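Local coordinates for chymotrypsin (Cellulomonas bogoriensis, PDB 2EA3), which probably acts as a serine endopeptidase of the chymotrypsin-like S1 family, this chain being the protease domain of a longer precursor, at residues G25-A30 against A58-G63; Q81-T86 against G144-G149; A88-A93 against G106-L111; L111-T116 against L125-V130. All coordinates share one frame; numbering follows the deposited sequence.

Interaction 1: residues G25-A30 against A58-G63; sequences GGFITA and AFVRTG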
loop_
_atom_site.group_PDB
_atom_site.type_symbol
_atom_site.label_atom_id
_atom_site.label_comp_id
_atom_site.label_asym_id
_atom_site.label_seq_id
_atom_site.Cartn_x
_atom_site.Cartn_y
_atom_site.Cartn_z
ATOM N N GLY A 25 -8.960 -5.126 12.303
ATOM C CA GLY A 25 -10.109 -4.270 11.967
ATOM C C GLY A 25 -10.260 -3.869 10.513
ATOM O O GLY A 25 -11.263 -3.275 10.138
ATOM N N GLY A 26 -9.286 -4.205 9.675
ATOM C CA GLY A 26 -9.403 -3.865 8.269
ATOM C C GLY A 26 -8.073 -3.879 7.562
ATOM O O GLY A 26 -7.289 -4.788 7.747
ATOM N N PHE A 27 -7.839 -2.882 6.722
ATOM C CA PHE A 27 -6.601 -2.828 5.935
ATOM C C PHE A 27 -6.114 -1.400 5.776
ATOM O O PHE A 27 -6.871 -0.433 5.926
ATOM C CB PHE A 27 -6.734 -3.556 4.576
ATOM C CG PHE A 27 -7.612 -2.848 3.568
ATOM C CD1 PHE A 27 -8.970 -3.172 3.471
ATOM C CD2 PHE A 27 -7.095 -1.865 2.710
ATOM C CE1 PHE A 27 -9.799 -2.532 2.544
ATOM C CE2 PHE A 27 -7.915 -1.223 1.786
ATOM C CZ PHE A 27 -9.281 -1.569 1.705
ATOM N N ILE A 28 -4.821 -1.266 5.518
ATOM C CA ILE A 28 -4.235 0.029 5.284
ATOM C C ILE A 28 -3.891 0.177 3.809
ATOM O O ILE A 28 -3.670 -0.824 3.100
ATOM C CB ILE A 28 -3.006 0.278 6.195
ATOM C CG1 ILE A 28 -1.952 -0.821 6.018
ATOM C CG2 ILE A 28 -3.455 0.425 7.660
ATOM C CD1 ILE A 28 -0.634 -0.489 6.749
ATOM N N THR A 29 -3.865 1.424 3.345
ATOM C CA THR A 29 -3.780 1.729 1.912
ATOM C C THR A 29 -3.300 3.183 1.841
ATOM O O THR A 29 -2.935 3.730 2.891
ATOM C CB THR A 29 -5.146 1.456 1.191
ATOM O OG1 THR A 29 -5.012 1.589 -0.243
ATOM C CG2 THR A 29 -6.276 2.404 1.721
ATOM N N ALA A 30 -3.312 3.803 0.652
ATOM C CA ALA A 30 -2.798 5.170 0.504
ATOM C C ALA A 30 -3.915 6.162 0.817
ATOM O O ALA A 30 -5.067 5.930 0.463
ATOM C CB ALA A 30 -2.262 5.420 -0.927
ATOM N N ALA A 58 -4.031 5.721 4.806
ATOM C CA ALA A 58 -5.423 5.575 5.208
ATOM C C ALA A 58 -5.651 4.210 5.794
ATOM O O ALA A 58 -4.902 3.275 5.531
ATOM C CB ALA A 58 -6.360 5.827 4.028
ATOM N N PHE A 59 -6.706 4.108 6.588
ATOM C CA PHE A 59 -7.124 2.856 7.176
ATOM C C PHE A 59 -8.563 2.652 6.751
ATOM O O PHE A 59 -9.387 3.568 6.888
ATOM C CB PHE A 59 -7.037 2.954 8.712
ATOM C CG PHE A 59 -7.776 1.860 9.442
ATOM C CD1 PHE A 59 -7.483 0.515 9.218
ATOM C CD2 PHE A 59 -8.760 2.190 10.375
ATOM C CE1 PHE A 59 -8.170 -0.490 9.902
ATOM C CE2 PHE A 59 -9.460 1.166 11.053
ATOM C CZ PHE A 59 -9.147 -0.159 10.822
ATOM N N VAL A 60 -8.868 1.453 6.256
ATOM C CA VAL A 60 -10.234 1.113 5.857
ATOM C C VAL A 60 -10.734 0.034 6.811
ATOM O O VAL A 60 -10.135 -1.037 6.912
ATOM C CB VAL A 60 -10.296 0.650 4.364
ATOM C CG1 VAL A 60 -11.734 0.168 3.972
ATOM C CG2 VAL A 60 -9.812 1.756 3.432
ATOM N N ARG A 61 -11.798 0.340 7.554
ATOM C CA ARG A 61 -12.380 -0.628 8.482
ATOM C C ARG A 61 -13.285 -1.567 7.710
ATOM O O ARG A 61 -14.130 -1.119 6.941
ATOM C CB ARG A 61 -13.196 0.059 9.590
ATOM C CG ARG A 61 -13.712 -0.928 10.659
ATOM C CD ARG A 61 -15.007 -0.449 11.305
ATOM N NE ARG A 61 -15.584 -1.444 12.229
ATOM C CZ ARG A 61 -16.545 -2.329 11.921
ATOM N NH1 ARG A 61 -17.094 -2.376 10.703
ATOM N NH2 ARG A 61 -16.974 -3.170 12.857
ATOM N N THR A 62 -13.097 -2.863 7.920
ATOM C CA THR A 62 -13.930 -3.889 7.291
ATOM C C THR A 62 -14.774 -4.550 8.391
ATOM O O THR A 62 -14.475 -4.446 9.583
ATOM C CB THR A 62 -13.071 -4.973 6.564
ATOM O OG1 THR A 62 -12.172 -5.565 7.501
ATOM C CG2 THR A 62 -12.264 -4.377 5.402
ATOM N N GLY A 63 -15.817 -5.247 7.994
ATOM C CA GLY A 63 -16.679 -5.879 8.981
ATOM C C GLY A 63 -16.911 -7.321 8.648
ATOM O O GLY A 63 -15.977 -8.054 8.319
#
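The ring of F27 lies with one face against V60, whose CB stands 3.8 Å from the centroid of the F27 ring, 20° off the normal, in a CH-pi contact displaced toward the rim. The branched valine spreads CG1 and CG2 along the far end of the ring. T62 comes to the ring differently: its CG2 sits at the edge, 4.0 Å from CD1 of F27. A chi1 of 71° sets the F27 ring between its own backbone N and carbonyl carbon, which brings its end closer to the partner strand. Beneath these groups, strands 26-29 and 57-62 are antiparallel neighbours in the first six-stranded barrel of the chymotrypsin fold. F27 and V60 bond to each other both ways; the link from V60 N to F27 O, 2.8 Å, is almost straight at 178°. G26 has no side chain, so V60 O can come within 3.2 Å of its CA, and the ring of F59 brings its edge to G26 N. Small A58 fits beside T29, its CB 4.1 Å from T29 CG2. Further out, T29 OG1 is hydrogen-bonded outside the pair of strands, to S18 O and Y9 OH, while the Y9 ring meets F27 edge-to-face. I28 reaches away toward V169 and I172 of helix 169-176, and A30 touches D56, probably the aspartate of a Ser-His-Asp triad.

Interaction 2: residues Q81-T86 against G144-G149; sequences QVAGHT and GNQAQG
The carboxamide of Q146 is laid along the backbone from G84 to T86, with the main-chain nitrogens of H85 and T86 in front of its end. Bending at chi2 (-66°) folds the glutamine back over this chain, and G84, having no side chain, leaves its backbone open to such an approach. The other flat group, the H85 imidazole, faces elsewhere: of its side chain, CB alone comes against the strand, 3.8 Å from A147 O, while the ring packs on M180, V169 and L173, and ND1 is hydrogen-bonded to N170 OD1. Two backbone bonds hold the segments together. A83 N gives a nearly straight bond to N145 O (2.8 Å, 169°), and A147 N reaches G84 O at 2.8 Å. Strand 146-154 belongs to the second barrel of the chymotrypsin fold, and 81-86 is part of the irregular chain that leads into that barrel. Beside the close approach of H85 CA to A147 O (3.4 Å), a water donates to H85 O and A147 O, linking the carbonyls. G84 N is buried here without a partner. Apolar contacts are small: A83 CB meets N145 CB at 3.9 Å, and V82 CG1 comes within 4.3 Å of A147 CB. V82 and A147 both also touch F21, a residue of the first barrel. Beyond A147 the strand is distorted, Q148 and G149 together facing L141 in a classic beta bulge.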
loop_
_atom_site.group_PDB
_atom_site.type_symbol
_atom_site.label_atom_id
_atom_site.label_comp_id
_atom_site.label_asym_id
_atom_site.label_seq_id
_atom_site.Cartn_x
_atom_site.Cartn_y
_atom_site.Cartn_z
ATOM N N GLN A 81 3.702 -14.638 2.502
ATOM C CA GLN A 81 3.375 -14.443 3.906
ATOM C C GLN A 81 3.994 -13.148 4.435
ATOM O O GLN A 81 5.190 -12.877 4.237
ATOM C CB GLN A 81 3.833 -15.635 4.751
ATOM C CG GLN A 81 2.897 -16.827 4.708
ATOM C CD GLN A 81 1.629 -16.613 5.526
ATOM O OE1 GLN A 81 1.609 -15.858 6.508
ATOM N NE2 GLN A 81 0.561 -17.282 5.122
ATOM N N VAL A 82 3.170 -12.352 5.099
ATOM C CA VAL A 82 3.644 -11.168 5.815
ATOM C C VAL A 82 3.996 -11.562 7.248
ATOM O O VAL A 82 3.114 -11.947 8.028
ATOM C CB VAL A 82 2.590 -10.042 5.833
ATOM C CG1 VAL A 82 3.130 -8.825 6.543
ATOM C CG2 VAL A 82 2.189 -9.690 4.424
ATOM N N ALA A 83 5.280 -11.462 7.577
ATOM C CA ALA A 83 5.792 -11.945 8.862
ATOM C C ALA A 83 6.021 -10.841 9.907
ATOM O O ALA A 83 6.123 -11.118 11.101
ATOM C CB ALA A 83 7.075 -12.742 8.638
ATOM N N GLY A 84 6.082 -9.587 9.464
ATOM C CA GLY A 84 6.396 -8.477 10.365
ATOM C C GLY A 84 6.509 -7.197 9.563
ATOM O O GLY A 84 6.152 -7.166 8.368
ATOM N N HIS A 85 7.002 -6.144 10.216
ATOM C CA HIS A 85 7.073 -4.822 9.596
ATOM C C HIS A 85 8.361 -4.091 10.008
ATOM O O HIS A 85 8.364 -2.887 10.273
ATOM C CB HIS A 85 5.810 -4.020 9.930
ATOM C CG HIS A 85 5.564 -3.854 11.399
ATOM N ND1 HIS A 85 5.970 -2.742 12.101
ATOM C CD2 HIS A 85 4.940 -4.656 12.296
ATOM C CE1 HIS A 85 5.616 -2.865 13.366
ATOM N NE2 HIS A 85 4.998 -4.022 13.514
ATOM N N THR A 86 9.464 -4.843 10.031
ATOM C CA THR A 86 10.777 -4.279 10.337
ATOM C C THR A 86 11.274 -3.576 9.094
ATOM O O THR A 86 11.344 -4.195 8.033
ATOM C CB THR A 86 11.783 -5.375 10.711
ATOM O OG1 THR A 86 11.278 -6.098 11.847
ATOM C CG2 THR A 86 13.137 -4.748 11.054
ATOM N N GLY A 144 11.400 -8.937 1.328
ATOM C CA GLY A 144 11.223 -10.329 1.739
ATOM C C GLY A 144 9.826 -10.521 2.331
ATOM O O GLY A 144 8.820 -10.316 1.644
ATOM N N ASN A 145 9.747 -10.919 3.596
ATOM C CA ASN A 145 8.442 -11.086 4.230
ATOM C C ASN A 145 8.077 -9.948 5.177
ATOM O O ASN A 145 7.166 -10.090 6.001
ATOM C CB ASN A 145 8.335 -12.449 4.940
ATOM C CG ASN A 145 8.478 -13.623 3.983
ATOM O OD1 ASN A 145 7.516 -14.041 3.314
ATOM N ND2 ASN A 145 9.691 -14.172 3.916
ATOM N N GLN A 146 8.761 -8.812 5.053
ATOM C CA GLN A 146 8.578 -7.706 5.996
ATOM C C GLN A 146 7.901 -6.561 5.282
ATOM O O GLN A 146 8.403 -6.099 4.267
ATOM C CB GLN A 146 9.928 -7.230 6.533
ATOM C CG GLN A 146 10.690 -8.300 7.327
ATOM C CD GLN A 146 9.997 -8.696 8.606
ATOM O OE1 GLN A 146 9.830 -9.882 8.881
ATOM N NE2 GLN A 146 9.591 -7.714 9.407
ATOM N N ALA A 147 6.762 -6.135 5.805
ATOM C CA ALA A 147 6.025 -4.992 5.236
ATOM C C ALA A 147 6.833 -3.713 5.376
ATOM O O ALA A 147 7.266 -3.382 6.486
ATOM C CB ALA A 147 4.698 -4.816 5.955
ATOM N N GLN A 148 6.976 -2.964 4.277
ATOM C CA GLN A 148 7.745 -1.716 4.279
ATOM C C GLN A 148 6.845 -0.493 4.145
ATOM O O GLN A 148 7.098 0.547 4.751
ATOM C CB GLN A 148 8.741 -1.675 3.115
ATOM C CG GLN A 148 9.755 -2.826 3.125
ATOM C CD GLN A 148 10.507 -2.842 4.414
ATOM O OE1 GLN A 148 10.471 -3.828 5.172
ATOM N NE2 GLN A 148 11.137 -1.728 4.721
ATOM N N GLY A 149 5.854 -0.587 3.272
ATOM C CA GLY A 149 5.146 0.634 2.910
ATOM C C GLY A 149 4.007 0.357 1.967
ATOM O O GLY A 149 3.805 -0.776 1.533
HETATM O O HOH W 1 8.509 -1.318 7.930
#

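Interaction 3: residues A88-A93 against G106-L111; sequences APVGSA and GTITAL. With SO4 (sulfate ion), chain B.
I108 inserts its side chain into the bend formed by A88 to S92. At the root, CB faces G91 N and S92 O. With CG2 anti to the backbone N (chi1 -66° for CG1), that methyl is carried toward the turn and stops 3.8 Å from V90 CA. CG1 passes alongside S92 O, and the extended chi2 sends CD1 on into the bend, where it is 3.9 Å from A88 O and equally near P89 O, with the CB atoms of A88 and S92 as its apolar neighbours. A slender, branched isoleucine thus fills the inside of the turn, and small A88 and S92 leave it room. V90 itself reaches on to L111: its CG2 lies 3.7 Å from L111 CG, the two side chains running alongside in opposite senses. Both backbone polar atoms of I108 are used by the bend: its O receives G91 N at 2.7 Å and its N reaches S92 O at 3.0 Å. S92 in turn stiffens the bend, because its OG donates to P89 O (2.8 Å), which also accepts from S92 N. Just past the turn, A93 N binds O3 of a sulfate at 2.8 Å, an ion probably brought in by the crystallisation liquor. P89 to S92 is a type II beta turn, with G91 at its third position, where positive phi (93° for G91) is expected; it delivers the chain to A93, the first residue of strand 93-98, which pairs with T107 near the far end of strand 102-110 in the second barrel of the chymotrypsin fold.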
loop_
_atom_site.group_PDB
_atom_site.type_symbol
_atom_site.label_atom_id
_atom_site.label_comp_id
_atom_site.label_asym_id
_atom_site.label_seq_id
_atom_site.Cartn_x
_atom_site.Cartn_y
_atom_site.Cartn_z
ATOM N N ALA A 88 13.468 -1.912 6.242
ATOM C CA ALA A 88 14.664 -2.316 5.535
ATOM C C ALA A 88 15.469 -1.071 5.227
ATOM O O ALA A 88 14.892 0.019 5.027
ATOM C CB ALA A 88 14.307 -3.068 4.257
ATOM N N PRO A 89 16.806 -1.203 5.208
ATOM C CA PRO A 89 17.640 -0.048 4.913
ATOM C C PRO A 89 17.726 0.301 3.430
ATOM O O PRO A 89 17.379 -0.504 2.568
ATOM C CB PRO A 89 19.020 -0.473 5.448
ATOM C CG PRO A 89 19.034 -1.924 5.336
ATOM C CD PRO A 89 17.605 -2.395 5.538
ATOM N N VAL A 90 18.218 1.503 3.140
ATOM C CA VAL A 90 18.522 1.903 1.765
ATOM C C VAL A 90 19.383 0.819 1.094
ATOM O O VAL A 90 20.259 0.226 1.757
ATOM C CB VAL A 90 19.215 3.296 1.764
ATOM C CG1 VAL A 90 19.766 3.657 0.392
ATOM C CG2 VAL A 90 18.235 4.377 2.270
ATOM N N GLY A 91 19.128 0.554 -0.186
ATOM C CA GLY A 91 19.798 -0.507 -0.954
ATOM C C GLY A 91 19.079 -1.847 -0.977
ATOM O O GLY A 91 19.407 -2.718 -1.790
ATOM N N SER A 92 18.090 -2.018 -0.105
ATOM C CA SER A 92 17.370 -3.289 -0.010
ATOM C C SER A 92 16.542 -3.598 -1.245
ATOM O O SER A 92 15.937 -2.687 -1.818
ATOM C CB SER A 92 16.429 -3.292 1.186
ATOM O OG SER A 92 17.199 -3.278 2.375
ATOM N N ALA A 93 16.488 -4.880 -1.620
ATOM C CA ALA A 93 15.616 -5.317 -2.702
ATOM C C ALA A 93 14.195 -5.340 -2.150
ATOM O O ALA A 93 13.922 -5.928 -1.092
ATOM C CB ALA A 93 16.018 -6.706 -3.208
ATOM N N GLY A 106 12.516 -3.812 -7.237
ATOM C CA GLY A 106 13.514 -2.764 -7.423
ATOM C C GLY A 106 14.291 -2.694 -6.137
ATOM O O GLY A 106 14.400 -3.696 -5.414
ATOM N N THR A 107 14.804 -1.508 -5.837
ATOM C CA THR A 107 15.620 -1.301 -4.640
ATOM C C THR A 107 15.248 0.031 -4.007
ATOM O O THR A 107 14.791 0.964 -4.706
ATOM C CB THR A 107 17.121 -1.304 -4.966
ATOM O OG1 THR A 107 17.414 -0.190 -5.809
ATOM C CG2 THR A 107 17.523 -2.594 -5.711
ATOM N N ILE A 108 15.440 0.119 -2.693
ATOM C CA ILE A 108 15.177 1.354 -1.981
ATOM C C ILE A 108 16.378 2.267 -2.228
ATOM O O ILE A 108 17.512 1.859 -1.977
ATOM C CB ILE A 108 15.024 1.135 -0.469
ATOM C CG1 ILE A 108 13.769 0.299 -0.131
ATOM C CG2 ILE A 108 15.047 2.493 0.275
ATOM C CD1 ILE A 108 13.714 -0.136 1.348
ATOM N N THR A 109 16.132 3.482 -2.712
ATOM C CA THR A 109 17.254 4.392 -2.994
ATOM C C THR A 109 17.367 5.581 -2.062
ATOM O O THR A 109 18.401 6.234 -2.026
ATOM C CB THR A 109 17.249 4.902 -4.450
ATOM O OG1 THR A 109 16.055 5.638 -4.697
ATOM C CG2 THR A 109 17.379 3.750 -5.429
ATOM N N ALA A 110 16.301 5.876 -1.331
ATOM C CA ALA A 110 16.300 6.941 -0.330
ATOM C C ALA A 110 15.162 6.743 0.637
ATOM O O ALA A 110 14.161 6.103 0.312
ATOM C CB ALA A 110 16.180 8.327 -0.983
ATOM N N LEU A 111 15.337 7.292 1.837
ATOM C CA LEU A 111 14.276 7.391 2.824
ATOM C C LEU A 111 13.988 8.868 3.088
ATOM O O LEU A 111 14.803 9.746 2.759
ATOM C CB LEU A 111 14.674 6.665 4.115
ATOM C CG LEU A 111 15.122 5.204 3.999
ATOM C CD1 LEU A 111 15.717 4.751 5.348
ATOM C CD2 LEU A 111 13.998 4.276 3.535
HETATM S S SO4 B . 18.918 -7.341 0.301
HETATM O O1 SO4 B . 18.977 -8.791 0.429
HETATM O O2 SO4 B . 19.858 -6.895 -0.720
HETATM O O3 SO4 B . 17.570 -6.927 -0.070
HETATM O O4 SO4 B . 19.276 -6.728 1.578
#

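Interaction 4: residues L111-T116 against L125-V130; sequences LNSSVT and LIRTTV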
loop_
_atom_site.group_PDB
_atom_site.type_symbol
_atom_site.label_atom_id
_atom_site.label_comp_id
_atom_site.label_asym_id
_atom_site.label_seq_id
_atom_site.Cartn_x
_atom_site.Cartn_y
_atom_site.Cartn_z
ATOM N N LEU A 111 15.337 7.292 1.837
ATOM C CA LEU A 111 14.276 7.391 2.824
ATOM C C LEU A 111 13.988 8.868 3.088
ATOM O O LEU A 111 14.803 9.746 2.759
ATOM C CB LEU A 111 14.674 6.665 4.115
ATOM C CG LEU A 111 15.122 5.204 3.999
ATOM C CD1 LEU A 111 15.717 4.751 5.348
ATOM C CD2 LEU A 111 13.998 4.276 3.535
ATOM N N ASN A 112 12.824 9.140 3.663
ATOM C CA ASN A 112 12.388 10.519 3.947
ATOM C C ASN A 112 12.498 11.469 2.742
ATOM O O ASN A 112 12.979 12.597 2.875
ATOM C CB ASN A 112 13.136 11.087 5.166
ATOM C CG ASN A 112 12.298 12.103 5.954
ATOM O OD1 ASN A 112 11.072 12.127 5.867
ATOM N ND2 ASN A 112 12.971 12.944 6.736
ATOM N N SER A 113 12.060 11.001 1.572
ATOM C CA SER A 113 11.984 11.814 0.361
ATOM C C SER A 113 10.686 12.609 0.346
ATOM O O SER A 113 9.698 12.212 0.962
ATOM C CB SER A 113 11.988 10.919 -0.882
ATOM O OG SER A 113 13.273 10.414 -1.126
ATOM N N SER A 114 10.694 13.712 -0.389
ATOM C CA SER A 114 9.495 14.521 -0.600
ATOM C C SER A 114 9.138 14.494 -2.081
ATOM O O SER A 114 10.024 14.406 -2.954
ATOM C CB SER A 114 9.729 15.965 -0.147
ATOM O OG SER A 114 9.772 16.063 1.271
ATOM N N VAL A 115 7.843 14.526 -2.371
ATOM C CA VAL A 115 7.379 14.720 -3.734
ATOM C C VAL A 115 6.269 15.752 -3.707
ATOM O O VAL A 115 5.609 15.917 -2.690
ATOM C CB VAL A 115 6.840 13.417 -4.394
ATOM C CG1 VAL A 115 7.888 12.351 -4.399
ATOM C CG2 VAL A 115 5.607 12.902 -3.698
ATOM N N THR A 116 6.050 16.419 -4.837
ATOM C CA THR A 116 4.967 17.361 -4.949
ATOM C C THR A 116 4.002 16.855 -6.007
ATOM O O THR A 116 4.324 16.847 -7.196
ATOM C CB THR A 116 5.453 18.808 -5.255
ATOM O OG1 THR A 116 6.350 19.235 -4.216
ATOM C CG2 THR A 116 4.246 19.772 -5.327
ATOM N N LEU A 125 8.740 9.903 2.547
ATOM C CA LEU A 125 8.510 8.765 1.647
ATOM C C LEU A 125 9.747 7.931 1.362
ATOM O O LEU A 125 10.875 8.447 1.339
ATOM C CB LEU A 125 7.944 9.259 0.313
ATOM C CG LEU A 125 6.581 9.956 0.415
ATOM C CD1 LEU A 125 6.157 10.457 -0.939
ATOM C CD2 LEU A 125 5.528 9.001 0.992
ATOM N N ILE A 126 9.519 6.643 1.132
ATOM C CA ILE A 126 10.558 5.726 0.671
ATOM C C ILE A 126 10.673 5.868 -0.850
ATOM O O ILE A 126 9.701 5.655 -1.574
ATOM C CB ILE A 126 10.205 4.255 0.998
ATOM C CG1 ILE A 126 10.013 4.067 2.505
ATOM C CG2 ILE A 126 11.291 3.320 0.461
ATOM C CD1 ILE A 126 9.335 2.763 2.864
ATOM N N ARG A 127 11.848 6.246 -1.336
ATOM C CA ARG A 127 12.078 6.338 -2.779
ATOM C C ARG A 127 12.633 5.015 -3.305
ATOM O O ARG A 127 13.536 4.438 -2.696
ATOM C CB ARG A 127 13.054 7.482 -3.082
ATOM C CG ARG A 127 13.179 7.804 -4.561
ATOM C CD ARG A 127 14.194 8.920 -4.816
ATOM N NE ARG A 127 14.707 8.781 -6.178
ATOM C CZ ARG A 127 14.471 9.621 -7.186
ATOM N NH1 ARG A 127 13.748 10.722 -7.007
ATOM N NH2 ARG A 127 14.987 9.364 -8.385
ATOM N N THR A 128 12.097 4.540 -4.431
ATOM C CA THR A 128 12.572 3.273 -5.036
ATOM C C THR A 128 12.674 3.323 -6.551
ATOM O O THR A 128 12.132 4.231 -7.183
ATOM C CB THR A 128 11.631 2.086 -4.739
ATOM O OG1 THR A 128 10.473 2.165 -5.598
ATOM C CG2 THR A 128 11.209 2.058 -3.237
ATOM N N THR A 129 13.294 2.288 -7.122
ATOM C CA THR A 129 13.378 2.117 -8.583
ATOM C C THR A 129 12.276 1.171 -9.062
ATOM O O THR A 129 12.317 0.682 -10.198
ATOM C CB THR A 129 14.726 1.489 -8.984
ATOM O OG1 THR A 129 14.872 0.247 -8.301
ATOM C CG2 THR A 129 15.882 2.392 -8.605
ATOM N N VAL A 130 11.316 0.858 -8.185
ATOM C CA VAL A 130 10.214 -0.021 -8.579
ATOM C C VAL A 130 9.292 0.808 -9.485
ATOM O O VAL A 130 9.109 1.974 -9.237
ATOM C CB VAL A 130 9.409 -0.495 -7.344
ATOM C CG1 VAL A 130 8.233 -1.383 -7.758
ATOM C CG2 VAL A 130 10.311 -1.214 -6.320
#
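V115 and L125 meet at about a right angle, V115 CG2 resting against L125 CD1 at 3.7 Å. With CG1 of V115 turned away from the carbonyl carbon (chi1 -58°), CG2 falls between the backbone N and the carbonyl carbon and faces L125. At the other end of the contact the arrangement is different: L111 and I126 run alongside in the same sense, with L111 CD2 4.1 Å from I126 CG1. Between these two apolar pairs a hydroxyl meets an aliphatic carbon. The OG of S113 touches the root of R127, 3.5 Å from its CB, while the extended arginine leads on past T163 and F165. Serine is compact enough to lie between L125 O and the root of the arginine. The backbones join where S113 N donates to L125 O at 2.8 Å, in the carbonyl plane and on a lone pair, and L125 N returns the bond to S113 O (3.0 Å). N112 and S113 both face L125, making a G1 beta bulge; asparagine tolerates the left-handed backbone (phi 50°) that N112 adopts in it. This bulge lies at a corner of the chain: strand 102-110 belongs to the second barrel of the chymotrypsin fold, whereas strand 113-117 leaves it to form a hairpin with 120-123, so that 113-116 crosses 125-128 at 88°. L125 stops short of the probable Ser-His-Asp triad. I126 turns from the hairpin toward I108 within the barrel, and the backbone of R127 pairs with T109 and A110, which brings 125-128 beside strand 102-110.

From the N terminus, interaction 1 comes first, closing a loop between strands 26-29 and 57-62 inside the first barrel before any other contact opens. Interaction 2 then spans a long loop, joining the chain after strand 79-81 to strand 146-154 of the second barrel. Interactions 3 and 4 are nested inside that loop and follow one another, sharing L111: 88-93 closes on 106-111, then 111-116 on 125-130. They also meet through strands 102-110 and 125-128, where T109 N and R127 O probably hydrogen-bond. Interaction 2 touches both nested contacts through Q148, whereas interaction 1 lies apart, its centre about 26 Å from that of interaction 3.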